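Local atomic coordinates of putative O-GlcNAcase nagJ (Clostridium perfringens, PDB entry 6PV5), a protein that belongs to glycoside hydrolase family 84 and probably has hexosaminidase activity, this chain being its N-terminal domain, catalytic barrel and helical bundle. Residues D508-K513 with L522-L527; E562-A567 with R598-I603; I572-D577 with S584-D589. One frame throughout, in Å; residues are numbered along the deposited sequence. Where two conformers were deposited one is given.

Interaction 1: residues D508-K513 with L522-L527; sequences DSLWEK and LELSNL
Glu-523 OE2 is gripped by two groups of the helix opposite: Lys-513 NZ makes a salt bridge to it at 2.5 Å, a rather short length, and Ser-509 OG gives it a weak hydrogen bond at 3.3 Å. The carboxylate is buried, and Lys-513 and Ser-509 reach it from the edge. Glu-523 OE2 offers the lysine its syn lone pair, on the side of OE1. That second oxygen receives a hydrogen bond of 3.0 Å from a water that also accepts one from Lys-513 NZ, so both ends of the carboxylate are held. The bend at chi2 (86°) turns the Glu-523 carboxylate across the extended Lys-513 chain. A long lysine suits this place because its methylenes span the gap and bring the ammonium to the carboxylate.

Leucines pack beside this polar group. Leu-510 carries CG opposite its own backbone N (chi1 178°), and its CD1 reaches across to Leu-524 CD2 at 3.7 Å and Leu-527 CD1 at 3.8 Å, with Glu-523 CB close by. Branched leucines fill this layer, which Ile-572 and Leu-575 of helix 548-579 extend beyond Leu-524.

The axes of the two short segments approach to 10.2 Å with their directions 147° apart, roughly antiparallel. Only eight residues separate the segments, making this an antiparallel helical hairpin within the helical bundle that follows the catalytic barrel.

Interaction 2: residues E562-A567 with R598-I603; sequences EIYGNA and RNLDGI
Leu-600 and Tyr-564 both place CG beside the backbone N, at chi1 of -77° and -87°, and these torsions bring a leucine methyl over a tyrosine ring. Leu-600 CD2 stands 3.7 Å from the centroid of the Tyr-564 ring and just 6° off its normal, a CH-pi contact centred on the face. The other methyl, CD1, leans on the ring at Tyr-564 CD1, 3.7 Å away, and also meets Ala-567 CB at 3.9 Å. Alanine suits that position, since its lone methyl touches the leucine without pushing the helices apart.

Ile-563 supplies the opposite flank. Its CG2 presses against Leu-600 CD2 at 3.4 Å, closer than two methyls normally sit, with the two side chains running antiparallel alongside one another. The longer branch of the isoleucine runs on to meet Ile-603 tip to tip, CD1 to CD1, at 3.8 Å.

No hydrogen bond crosses between the segments, so shape and apolar cover do the joining. The tyrosine's polar end is served from outside, where Tyr-564 OH bonds to Asp-613, and Lys-560 donates to the carbonyl oxygen of Ile-603. A leucine packed against Ile-563, Tyr-564 and Ala-567 is ordinary helix-to-helix core packing, here joining helix 548-579 to the C-terminal part of helix 583-601 in the post-catalytic helical bundle.

Interaction 3: residues I572-D577 with S584-D589; sequences IEILQD and SEFWSD
Ile-574, followed outward from CB, splits its contacts between two residues of the facing helix. CG2 comes obliquely to the Phe-586 ring, 3.9 Å from CE1. CG1 goes the other way and lies 3.8 Å from Asp-589 CB, and the terminal CD1 ends 3.8 Å from the backbone O of Asp-589. CG2 sits opposite the backbone N while CG1 lies beside it (chi1 -68°), which is how one branched residue serves both neighbours at once.

A turn further on, Asp-577 CB packs against Phe-586 CB at 3.7 Å, a close approach that a short side chain permits. Asp-577 and Asp-589 also bring their carboxylates together, but the modelled spacing of the nearest oxygens is too short to be trusted, so the exact geometry there is doubtful. Glu-573 OE1 lies 3.2 Å from Asp-589 OD1, an approach of like charges which the salt bridges of Lys-570 to both oxygens probably offset.

Phe-586 and Ile-574 make the apolar side of the contact and the acids the other, with Val-619 of helix 612-619 touching Ile-574. The axes of the two short segments approach to 8.7 Å with their directions 159° apart: a close antiparallel helical hairpin, with helices 548-579 and 583-601 as its two arms and a turn of a few residues at its tip.

All three contacts belong to the helical bundle that follows the catalytic barrel, in the part that resembles the hyaluronidase post-catalytic domain and well away from the predicted proton donor. Interaction 1 comes first along the chain and joins helix 501-515 to helix 521-544. Interactions 2 and 3 both join helices 548-579 and 583-601, interaction 3 nested near the turn and interaction 2 closing the pair further along; their centres are about 18 Å apart. Interaction 1 lies about 21 Å from interaction 2 and 17 Å from interaction 3, centre to centre, touching the latter where Leu-524 and Leu-527 meet Ile-572. Two successive hairpins thus pack into one continuous bundle.

Interaction 1: residues D508-K513 with L522-L527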
ATOM      1  N   ASP A 508      10.964 -28.071 -10.705  1.00 26.45           N
ATOM      2  CA  ASP A 508      11.753 -27.982 -11.927  1.00 30.64           C
ATOM      3  C   ASP A 508      12.919 -28.972 -11.858  1.00 33.53           C
ATOM      4  O   ASP A 508      13.296 -29.596 -12.861  1.00 32.70           O
ATOM      5  CB  ASP A 508      12.226 -26.543 -12.149  1.00 36.30           C
ATOM      6  CG  ASP A 508      11.098 -25.570 -12.508  1.00 38.99           C
ATOM      7  OD1 ASP A 508      10.002 -26.046 -12.896  1.00 34.85           O
ATOM      8  OD2 ASP A 508      11.323 -24.333 -12.412  1.00 37.40           O
ATOM      9  N   SER A 509      13.491 -29.082 -10.655  1.00 32.33           N
ATOM     10  CA  SER A 509      14.605 -29.968 -10.353  1.00 38.25           C
ATOM     11  C   SER A 509      14.132 -31.426 -10.375  1.00 36.44           C
ATOM     12  O   SER A 509      14.832 -32.304 -10.874  1.00 37.43           O
ATOM     13  CB  SER A 509      15.256 -29.556  -9.029  1.00 38.40           C
ATOM     14  OG  SER A 509      15.838 -30.653  -8.343  1.00 45.00           O
ATOM     15  N   LEU A 510      12.926 -31.663  -9.845  1.00 34.65           N
ATOM     16  CA  LEU A 510      12.345 -32.991  -9.818  1.00 35.21           C
ATOM     17  C   LEU A 510      12.221 -33.519 -11.248  1.00 38.48           C
ATOM     18  O   LEU A 510      12.611 -34.660 -11.513  1.00 37.28           O
ATOM     19  CB  LEU A 510      10.991 -32.938  -9.110  1.00 38.19           C
ATOM     20  CG  LEU A 510      10.197 -34.242  -9.028  1.00 39.75           C
ATOM     21  CD1 LEU A 510       9.368 -34.252  -7.761  1.00 42.10           C
ATOM     22  CD2 LEU A 510       9.287 -34.428 -10.232  1.00 40.07           C
ATOM     23  N   TRP A 511      11.706 -32.687 -12.162  1.00 34.76           N
ATOM     24  CA  TRP A 511      11.402 -33.172 -13.500  1.00 36.37           C
ATOM     25  C   TRP A 511      12.662 -33.575 -14.257  1.00 40.01           C
ATOM     26  O   TRP A 511      12.599 -34.482 -15.085  1.00 36.32           O
ATOM     27  CB  TRP A 511      10.537 -32.210 -14.318  1.00 33.51           C
ATOM     28  CG  TRP A 511       9.102 -32.185 -13.884  1.00 34.96           C
ATOM     29  CD1 TRP A 511       8.362 -31.081 -13.557  1.00 32.15           C
ATOM     30  CD2 TRP A 511       8.226 -33.318 -13.729  1.00 36.21           C
ATOM     31  NE1 TRP A 511       7.085 -31.448 -13.220  1.00 34.15           N
ATOM     32  CE2 TRP A 511       6.973 -32.812 -13.305  1.00 37.17           C
ATOM     33  CE3 TRP A 511       8.370 -34.706 -13.904  1.00 38.70           C
ATOM     34  CZ2 TRP A 511       5.883 -33.651 -13.056  1.00 39.31           C
ATOM     35  CZ3 TRP A 511       7.297 -35.535 -13.641  1.00 39.22           C
ATOM     36  CH2 TRP A 511       6.067 -35.008 -13.227  1.00 40.11           C
ATOM     37  N   GLU A 512      13.776 -32.884 -13.992  1.00 41.27           N
ATOM     38  CA  GLU A 512      15.044 -33.192 -14.635  1.00 47.65           C
ATOM     39  C   GLU A 512      15.531 -34.561 -14.159  1.00 44.36           C
ATOM     40  O   GLU A 512      15.953 -35.382 -14.962  1.00 43.03           O
ATOM     41  CB  GLU A 512      16.094 -32.126 -14.295  1.00 57.26           C
ATOM     42  CG  GLU A 512      15.899 -30.812 -15.027  1.00 63.29           C
ATOM     43  CD  GLU A 512      16.558 -30.726 -16.391  1.00 72.20           C
ATOM     44  OE1 GLU A 512      17.782 -30.986 -16.474  1.00 73.84           O
ATOM     45  OE2 GLU A 512      15.850 -30.386 -17.369  1.00 78.42           O
ATOM     46  N   LYS A 513      15.453 -34.804 -12.845  1.00 45.29           N
ATOM     47  CA  LYS A 513      15.854 -36.074 -12.252  1.00 45.80           C
ATOM     48  C   LYS A 513      14.946 -37.209 -12.721  1.00 46.60           C
ATOM     49  O   LYS A 513      15.400 -38.331 -12.938  1.00 46.98           O
ATOM     50  CB  LYS A 513      15.842 -35.969 -10.727  1.00 44.59           C
ATOM     51  CG  LYS A 513      16.947 -35.085 -10.173  1.00 44.53           C
ATOM     52  CD  LYS A 513      16.908 -34.902  -8.673  1.00 52.30           C
ATOM     53  CE  LYS A 513      17.884 -33.827  -8.231  1.00 53.48           C
ATOM     54  NZ  LYS A 513      17.979 -33.751  -6.757  1.00 62.09           N
ATOM     55  N   LEU A 522      14.004 -37.010  -1.859  1.00 37.05           N
ATOM     56  CA  LEU A 522      14.127 -35.777  -1.101  1.00 37.60           C
ATOM     57  C   LEU A 522      13.113 -34.740  -1.602  1.00 34.91           C
ATOM     58  O   LEU A 522      12.489 -34.055  -0.804  1.00 40.47           O
ATOM     59  CB  LEU A 522      15.568 -35.273  -1.228  1.00 41.44           C
ATOM     60  CG  LEU A 522      15.797 -33.848  -0.731  1.00 50.34           C
ATOM     61  CD1 LEU A 522      15.669 -33.762   0.789  1.00 54.02           C
ATOM     62  CD2 LEU A 522      17.140 -33.308  -1.198  1.00 56.35           C
ATOM     63  N   GLU A 523      12.943 -34.639  -2.923  1.00 34.98           N
ATOM     64  CA  GLU A 523      12.002 -33.716  -3.542  1.00 36.32           C
ATOM     65  C   GLU A 523      10.567 -34.125  -3.234  1.00 33.87           C
ATOM     66  O   GLU A 523       9.761 -33.285  -2.845  1.00 33.49           O
ATOM     67  CB  GLU A 523      12.175 -33.693  -5.061  1.00 38.50           C
ATOM     68  CG  GLU A 523      13.358 -32.868  -5.520  1.00 48.42           C
ATOM     69  CD  GLU A 523      14.692 -33.600  -5.562  1.00 55.28           C
ATOM     70  OE1 GLU A 523      14.753 -34.785  -5.137  1.00 54.56           O
ATOM     71  OE2 GLU A 523      15.666 -32.985  -6.034  1.00 55.99           O
ATOM     72  N   LEU A 524      10.256 -35.418  -3.392  1.00 31.69           N
ATOM     73  CA  LEU A 524       8.926 -35.918  -3.070  1.00 36.43           C
ATOM     74  C   LEU A 524       8.595 -35.635  -1.606  1.00 37.72           C
ATOM     75  O   LEU A 524       7.489 -35.192  -1.275  1.00 36.67           O
ATOM     76  CB  LEU A 524       8.838 -37.418  -3.388  1.00 35.17           C
ATOM     77  CG  LEU A 524       8.716 -37.750  -4.877  1.00 39.15           C
ATOM     78  CD1 LEU A 524       8.178 -39.168  -5.057  1.00 39.37           C
ATOM     79  CD2 LEU A 524       7.809 -36.745  -5.583  1.00 34.05           C
ATOM     80  N   SER A 525       9.580 -35.883  -0.740  1.00 34.29           N
ATOM     81  CA  SER A 525       9.457 -35.599   0.678  1.00 37.30           C
ATOM     82  C   SER A 525       9.188 -34.112   0.906  1.00 36.13           C
ATOM     83  O   SER A 525       8.317 -33.772   1.689  1.00 35.89           O
ATOM     84  CB  SER A 525      10.692 -36.058   1.421  1.00 41.28           C
ATOM     85  OG  SER A 525      10.514 -35.903   2.821  1.00 47.04           O
ATOM     86  N   ASN A 526       9.936 -33.240   0.213  1.00 36.98           N
ATOM     87  CA  ASN A 526       9.805 -31.797   0.353  1.00 36.97           C
ATOM     88  C   ASN A 526       8.413 -31.367  -0.097  1.00 34.32           C
ATOM     89  O   ASN A 526       7.739 -30.635   0.616  1.00 30.71           O
ATOM     90  CB  ASN A 526      10.850 -31.054  -0.489  1.00 44.16           C
ATOM     91  CG  ASN A 526      12.196 -30.958   0.193  1.00 51.52           C
ATOM     92  OD1 ASN A 526      12.293 -31.087   1.415  1.00 57.96           O
ATOM     93  ND2 ASN A 526      13.238 -30.705  -0.583  1.00 56.02           N
ATOM     94  N   LEU A 527       7.989 -31.866  -1.269  1.00 31.87           N
ATOM     95  CA  LEU A 527       6.684 -31.540  -1.815  1.00 34.11           C
ATOM     96  C   LEU A 527       5.578 -32.029  -0.888  1.00 33.66           C
ATOM     97  O   LEU A 527       4.618 -31.300  -0.647  1.00 35.43           O
ATOM     98  CB  LEU A 527       6.559 -32.123  -3.225  1.00 32.34           C
ATOM     99  CG  LEU A 527       7.399 -31.428  -4.288  1.00 34.12           C
ATOM    100  CD1 LEU A 527       7.137 -32.044  -5.663  1.00 31.23           C
ATOM    101  CD2 LEU A 527       7.129 -29.919  -4.284  1.00 31.96           C
TER
HETATM  102  O   HOH W   1      17.641 -35.695  -5.252  1.00 57.16           O

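Interaction 2: residues E562-A567 with R598-I603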
ATOM      1  N   GLU A 562      -7.165 -26.178  -0.159  1.00 30.81           N
ATOM      2  CA  GLU A 562      -7.223 -27.472   0.504  1.00 31.77           C
ATOM      3  C   GLU A 562      -7.224 -28.603  -0.519  1.00 30.04           C
ATOM      4  O   GLU A 562      -6.533 -29.596  -0.318  1.00 32.55           O
ATOM      5  CB  GLU A 562      -8.461 -27.575   1.395  1.00 33.76           C
ATOM      6  CG  GLU A 562      -8.420 -28.797   2.297  1.00 40.51           C
ATOM      7  CD  GLU A 562      -9.582 -28.943   3.265  1.00 40.74           C
ATOM      8  OE1 GLU A 562      -9.908 -27.970   3.969  1.00 42.39           O
ATOM      9  OE2 GLU A 562     -10.142 -30.040   3.331  1.00 45.04           O
ATOM     10  N   ILE A 563      -8.000 -28.451  -1.598  1.00 27.24           N
ATOM     11  CA  ILE A 563      -8.084 -29.435  -2.674  1.00 26.21           C
ATOM     12  C   ILE A 563      -6.749 -29.554  -3.423  1.00 28.18           C
ATOM     13  O   ILE A 563      -6.358 -30.671  -3.786  1.00 26.59           O
ATOM     14  CB  ILE A 563      -9.236 -29.108  -3.651  1.00 29.75           C
ATOM     15  CG1 ILE A 563     -10.600 -28.985  -2.961  1.00 29.66           C
ATOM     16  CG2 ILE A 563      -9.280 -30.103  -4.815  1.00 28.07           C
ATOM     17  CD1 ILE A 563     -11.725 -28.664  -3.934  1.00 28.33           C
ATOM     18  N   TYR A 564      -6.077 -28.419  -3.710  1.00 23.49           N
ATOM     19  CA  TYR A 564      -4.735 -28.460  -4.274  1.00 26.43           C
ATOM     20  C   TYR A 564      -3.815 -29.304  -3.383  1.00 26.49           C
ATOM     21  O   TYR A 564      -3.060 -30.122  -3.891  1.00 26.91           O
ATOM     22  CB  TYR A 564      -4.118 -27.063  -4.423  1.00 23.78           C
ATOM     23  CG  TYR A 564      -4.454 -26.377  -5.715  1.00 23.34           C
ATOM     24  CD1 TYR A 564      -4.036 -26.916  -6.926  1.00 22.91           C
ATOM     25  CD2 TYR A 564      -5.165 -25.187  -5.728  1.00 20.48           C
ATOM     26  CE1 TYR A 564      -4.343 -26.299  -8.125  1.00 24.15           C
ATOM     27  CE2 TYR A 564      -5.490 -24.567  -6.923  1.00 20.71           C
ATOM     28  CZ  TYR A 564      -5.069 -25.117  -8.117  1.00 24.10           C
ATOM     29  OH  TYR A 564      -5.330 -24.504  -9.307  1.00 26.86           O
ATOM     30  N   GLY A 565      -3.880 -29.105  -2.062  1.00 26.91           N
ATOM     31  CA  GLY A 565      -3.073 -29.907  -1.148  1.00 29.14           C
ATOM     32  C   GLY A 565      -3.260 -31.409  -1.394  1.00 31.66           C
ATOM     33  O   GLY A 565      -2.295 -32.158  -1.599  1.00 28.51           O
ATOM     34  N   ASN A 566      -4.533 -31.822  -1.416  1.00 31.75           N
ATOM     35  CA  ASN A 566      -4.928 -33.207  -1.624  1.00 31.95           C
ATOM     36  C   ASN A 566      -4.515 -33.691  -3.009  1.00 33.58           C
ATOM     37  O   ASN A 566      -4.042 -34.821  -3.150  1.00 34.45           O
ATOM     38  CB  ASN A 566      -6.427 -33.389  -1.374  1.00 32.90           C
ATOM     39  CG  ASN A 566      -6.712 -33.413   0.109  1.00 33.35           C
ATOM     40  OD1 ASN A 566      -5.957 -34.022   0.865  1.00 33.37           O
ATOM     41  ND2 ASN A 566      -7.767 -32.747   0.538  1.00 33.29           N
ATOM     42  N   ALA A 567      -4.669 -32.826  -4.024  1.00 31.27           N
ATOM     43  CA  ALA A 567      -4.301 -33.219  -5.375  1.00 27.97           C
ATOM     44  C   ALA A 567      -2.789 -33.415  -5.444  1.00 29.43           C
ATOM     45  O   ALA A 567      -2.303 -34.320  -6.134  1.00 31.31           O
ATOM     46  CB  ALA A 567      -4.793 -32.195  -6.367  1.00 28.73           C
ATOM     47  N   ARG A 598     -10.792 -32.507 -11.313  1.00 40.75           N
ATOM     48  CA  ARG A 598     -12.142 -32.059 -11.633  1.00 39.12           C
ATOM     49  C   ARG A 598     -12.687 -31.162 -10.526  1.00 34.62           C
ATOM     50  O   ARG A 598     -13.265 -30.126 -10.829  1.00 37.64           O
ATOM     51  CB  ARG A 598     -13.098 -33.224 -11.906  1.00 45.22           C
ATOM     52  CG  ARG A 598     -12.838 -33.903 -13.241  1.00 52.99           C
ATOM     53  CD  ARG A 598     -13.853 -34.903 -13.781  1.00 64.25           C
ATOM     54  NE  ARG A 598     -13.183 -35.595 -14.879  1.00 74.38           N
ATOM     55  CZ  ARG A 598     -12.862 -35.052 -16.055  1.00 78.70           C
ATOM     56  NH1 ARG A 598     -13.177 -33.794 -16.330  1.00 82.80           N
ATOM     57  NH2 ARG A 598     -12.233 -35.780 -16.962  1.00 81.85           N
ATOM     58  N   ASN A 599     -12.519 -31.555  -9.261  1.00 29.85           N
ATOM     59  CA  ASN A 599     -12.966 -30.715  -8.156  1.00 33.20           C
ATOM     60  C   ASN A 599     -12.338 -29.311  -8.220  1.00 35.13           C
ATOM     61  O   ASN A 599     -13.009 -28.333  -7.916  1.00 38.15           O
ATOM     62  CB  ASN A 599     -12.694 -31.375  -6.803  1.00 35.66           C
ATOM     63  CG  ASN A 599     -13.365 -32.727  -6.658  1.00 43.66           C
ATOM     64  OD1 ASN A 599     -14.178 -33.113  -7.500  1.00 41.14           O
ATOM     65  ND2 ASN A 599     -13.049 -33.447  -5.592  1.00 38.72           N
ATOM     66  N   LEU A 600     -11.049 -29.213  -8.590  1.00 35.33           N
ATOM     67  CA  LEU A 600     -10.300 -27.956  -8.661  1.00 37.17           C
ATOM     68  C   LEU A 600     -10.856 -27.075  -9.774  1.00 34.76           C
ATOM     69  O   LEU A 600     -11.087 -25.891  -9.576  1.00 37.99           O
ATOM     70  CB  LEU A 600      -8.818 -28.240  -8.957  1.00 33.83           C
ATOM     71  CG  LEU A 600      -8.031 -28.746  -7.758  1.00 38.42           C
ATOM     72  CD1 LEU A 600      -6.656 -29.278  -8.159  1.00 34.83           C
ATOM     73  CD2 LEU A 600      -7.935 -27.658  -6.703  1.00 36.21           C
ATOM     74  N   ASP A 601     -11.029 -27.672 -10.951  1.00 36.80           N
ATOM     75  CA  ASP A 601     -11.519 -26.986 -12.135  1.00 40.09           C
ATOM     76  C   ASP A 601     -12.942 -26.484 -11.918  1.00 42.31           C
ATOM     77  O   ASP A 601     -13.407 -25.627 -12.659  1.00 47.27           O
ATOM     78  CB  ASP A 601     -11.319 -27.836 -13.389  1.00 43.06           C
ATOM     79  CG  ASP A 601      -9.839 -28.015 -13.721  1.00 51.98           C
ATOM     80  OD1 ASP A 601      -9.019 -27.257 -13.156  1.00 54.89           O
ATOM     81  OD2 ASP A 601      -9.510 -28.899 -14.535  1.00 52.83           O
ATOM     82  N   GLY A 602     -13.624 -27.001 -10.894  1.00 39.86           N
ATOM     83  CA  GLY A 602     -14.981 -26.553 -10.653  1.00 38.52           C
ATOM     84  C   GLY A 602     -15.049 -25.267  -9.831  1.00 40.54           C
ATOM     85  O   GLY A 602     -16.139 -24.738  -9.613  1.00 38.05           O
ATOM     86  N   ILE A 603     -13.897 -24.792  -9.332  1.00 37.90           N
ATOM     87  CA  ILE A 603     -13.926 -23.644  -8.437  1.00 38.81           C
ATOM     88  C   ILE A 603     -13.300 -22.444  -9.152  1.00 38.79           C
ATOM     89  O   ILE A 603     -12.198 -22.539  -9.700  1.00 34.50           O
ATOM     90  CB  ILE A 603     -13.283 -23.952  -7.068  1.00 38.27           C
ATOM     91  CG1 ILE A 603     -13.966 -25.132  -6.369  1.00 37.14           C
ATOM     92  CG2 ILE A 603     -13.277 -22.705  -6.189  1.00 36.51           C
ATOM     93  CD1 ILE A 603     -13.400 -25.447  -4.998  1.00 34.23           C
TER

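Interaction 3: residues I572-D577 with S584-D589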
ATOM      1  N   ILE A 572       1.984 -37.150  -5.833  0.64 31.30           N
ATOM      2  CA  ILE A 572       3.186 -37.799  -5.332  0.64 33.34           C
ATOM      3  C   ILE A 572       2.957 -39.310  -5.352  0.64 35.48           C
ATOM      4  O   ILE A 572       3.805 -40.063  -5.834  0.64 33.81           O
ATOM      5  CB  ILE A 572       3.585 -37.272  -3.935  0.64 34.70           C
ATOM      6  CG1 ILE A 572       4.209 -35.878  -4.018  0.64 35.11           C
ATOM      7  CG2 ILE A 572       4.513 -38.248  -3.222  0.64 33.87           C
ATOM      8  CD1 ILE A 572       4.359 -35.215  -2.673  0.64 33.50           C
ATOM      9  N   GLU A 573       1.787 -39.740  -4.867  1.00 36.28           N
ATOM     10  CA  GLU A 573       1.483 -41.164  -4.819  1.00 40.68           C
ATOM     11  C   GLU A 573       1.581 -41.775  -6.213  1.00 39.92           C
ATOM     12  O   GLU A 573       2.152 -42.853  -6.352  1.00 39.13           O
ATOM     13  CB  GLU A 573       0.093 -41.418  -4.245  1.00 41.94           C
ATOM     14  CG  GLU A 573       0.042 -41.294  -2.738  1.00 45.98           C
ATOM     15  CD  GLU A 573      -1.376 -41.460  -2.210  1.00 57.48           C
ATOM     16  OE1 GLU A 573      -2.312 -41.669  -3.028  1.00 61.51           O
ATOM     17  OE2 GLU A 573      -1.550 -41.383  -0.984  1.00 70.15           O
ATOM     18  N   ILE A 574       1.054 -41.067  -7.227  1.00 37.81           N
ATOM     19  CA  ILE A 574       1.056 -41.529  -8.613  1.00 33.57           C
ATOM     20  C   ILE A 574       2.500 -41.709  -9.070  1.00 36.74           C
ATOM     21  O   ILE A 574       2.826 -42.734  -9.674  1.00 36.38           O
ATOM     22  CB  ILE A 574       0.277 -40.584  -9.558  1.00 33.19           C
ATOM     23  CG1 ILE A 574      -1.231 -40.589  -9.281  1.00 32.66           C
ATOM     24  CG2 ILE A 574       0.578 -40.884 -11.026  1.00 31.02           C
ATOM     25  CD1 ILE A 574      -1.996 -39.448  -9.950  1.00 32.83           C
ATOM     26  N   LEU A 575       3.352 -40.711  -8.783  1.00 34.01           N
ATOM     27  CA  LEU A 575       4.773 -40.803  -9.099  1.00 35.24           C
ATOM     28  C   LEU A 575       5.405 -42.017  -8.401  1.00 37.62           C
ATOM     29  O   LEU A 575       6.216 -42.730  -8.992  1.00 35.89           O
ATOM     30  CB  LEU A 575       5.494 -39.499  -8.724  1.00 35.62           C
ATOM     31  CG  LEU A 575       5.208 -38.293  -9.634  1.00 41.05           C
ATOM     32  CD1 LEU A 575       5.900 -37.020  -9.152  1.00 34.37           C
ATOM     33  CD2 LEU A 575       5.596 -38.576 -11.084  1.00 38.06           C
ATOM     34  N   GLN A 576       5.070 -42.225  -7.127  1.00 36.00           N
ATOM     35  CA  GLN A 576       5.657 -43.307  -6.352  1.00 39.97           C
ATOM     36  C   GLN A 576       5.246 -44.664  -6.922  1.00 42.92           C
ATOM     37  O   GLN A 576       6.065 -45.570  -6.945  1.00 42.59           O
ATOM     38  CB  GLN A 576       5.223 -43.231  -4.887  1.00 40.13           C
ATOM     39  CG  GLN A 576       6.080 -42.292  -4.054  1.00 42.94           C
ATOM     40  CD  GLN A 576       5.437 -41.992  -2.721  1.00 49.04           C
ATOM     41  OE1 GLN A 576       4.235 -42.189  -2.532  1.00 49.28           O
ATOM     42  NE2 GLN A 576       6.236 -41.493  -1.790  1.00 48.45           N
ATOM     43  N   ASP A 577       3.975 -44.794  -7.338  1.00 39.80           N
ATOM     44  CA  ASP A 577       3.442 -45.989  -7.972  1.00 42.73           C
ATOM     45  C   ASP A 577       4.267 -46.366  -9.198  1.00 48.78           C
ATOM     46  O   ASP A 577       4.487 -47.553  -9.442  1.00 51.70           O
ATOM     47  CB  ASP A 577       1.972 -45.840  -8.375  1.00 38.48           C
ATOM     48  CG  ASP A 577       1.052 -45.572  -7.198  1.00 43.27           C
ATOM     49  OD1 ASP A 577      -0.055 -45.022  -7.418  1.00 43.37           O
ATOM     50  OD2 ASP A 577       1.454 -45.901  -6.067  1.00 43.68           O
ATOM     51  N   SER A 584      -1.344 -51.724 -10.534  1.00 58.82           N
ATOM     52  CA  SER A 584      -2.666 -51.719  -9.928  1.00 62.86           C
ATOM     53  C   SER A 584      -2.886 -50.453  -9.097  1.00 66.16           C
ATOM     54  O   SER A 584      -3.935 -49.816  -9.203  1.00 71.22           O
ATOM     55  CB  SER A 584      -2.885 -52.968  -9.109  1.00 64.63           C
ATOM     56  OG  SER A 584      -3.843 -52.734  -8.085  1.00 60.29           O
ATOM     57  N   GLU A 585      -1.895 -50.105  -8.263  1.00 62.74           N
ATOM     58  CA  GLU A 585      -1.983 -48.949  -7.381  1.00 59.87           C
ATOM     59  C   GLU A 585      -2.025 -47.669  -8.209  1.00 52.37           C
ATOM     60  O   GLU A 585      -2.755 -46.742  -7.875  1.00 48.59           O
ATOM     61  CB  GLU A 585      -0.800 -48.912  -6.411  1.00 62.77           C
ATOM     62  CG  GLU A 585      -1.015 -47.990  -5.224  1.00 74.55           C
ATOM     63  CD  GLU A 585      -2.159 -48.369  -4.298  1.00 79.87           C
ATOM     64  OE1 GLU A 585      -2.769 -47.452  -3.709  1.00 77.49           O
ATOM     65  OE2 GLU A 585      -2.438 -49.580  -4.166  1.00 89.16           O
ATOM     66  N   PHE A 586      -1.252 -47.656  -9.299  1.00 49.22           N
ATOM     67  CA  PHE A 586      -1.154 -46.540 -10.224  1.00 47.74           C
ATOM     68  C   PHE A 586      -2.510 -46.210 -10.835  1.00 50.28           C
ATOM     69  O   PHE A 586      -2.831 -45.035 -10.992  1.00 53.17           O
ATOM     70  CB  PHE A 586      -0.088 -46.797 -11.296  1.00 44.04           C
ATOM     71  CG  PHE A 586      -0.159 -45.863 -12.480  1.00 45.86           C
ATOM     72  CD1 PHE A 586       0.527 -44.657 -12.478  1.00 45.56           C
ATOM     73  CD2 PHE A 586      -0.948 -46.172 -13.582  1.00 45.85           C
ATOM     74  CE1 PHE A 586       0.450 -43.797 -13.565  1.00 47.61           C
ATOM     75  CE2 PHE A 586      -1.045 -45.303 -14.657  1.00 44.92           C
ATOM     76  CZ  PHE A 586      -0.340 -44.120 -14.651  1.00 49.16           C
ATOM     77  N   TRP A 587      -3.282 -47.243 -11.194  1.00 54.46           N
ATOM     78  CA  TRP A 587      -4.551 -47.060 -11.884  1.00 54.34           C
ATOM     79  C   TRP A 587      -5.522 -46.349 -10.954  1.00 46.71           C
ATOM     80  O   TRP A 587      -6.216 -45.417 -11.352  1.00 49.94           O
ATOM     81  CB  TRP A 587      -5.136 -48.399 -12.370  1.00 67.56           C
ATOM     82  N   SER A 588      -5.554 -46.825  -9.712  1.00 48.60           N
ATOM     83  CA  SER A 588      -6.440 -46.334  -8.671  1.00 45.53           C
ATOM     84  C   SER A 588      -6.129 -44.869  -8.329  1.00 43.43           C
ATOM     85  O   SER A 588      -7.029 -44.033  -8.280  1.00 41.88           O
ATOM     86  CB  SER A 588      -6.312 -47.232  -7.477  1.00 45.10           C
ATOM     87  OG  SER A 588      -6.927 -46.643  -6.343  1.00 57.21           O
ATOM     88  N   ASP A 589      -4.844 -44.567  -8.102  1.00 41.80           N
ATOM     89  CA  ASP A 589      -4.405 -43.239  -7.695  1.00 41.70           C
ATOM     90  C   ASP A 589      -4.622 -42.247  -8.833  1.00 38.62           C
ATOM     91  O   ASP A 589      -5.115 -41.144  -8.627  1.00 45.84           O
ATOM     92  CB  ASP A 589      -2.944 -43.273  -7.267  1.00 38.50           C
ATOM     93  CG  ASP A 589      -2.733 -43.955  -5.930  1.00 41.47           C
ATOM     94  OD1 ASP A 589      -3.603 -43.799  -5.040  1.00 43.37           O
ATOM     95  OD2 ASP A 589      -1.681 -44.606  -5.782  1.00 44.87           O
TER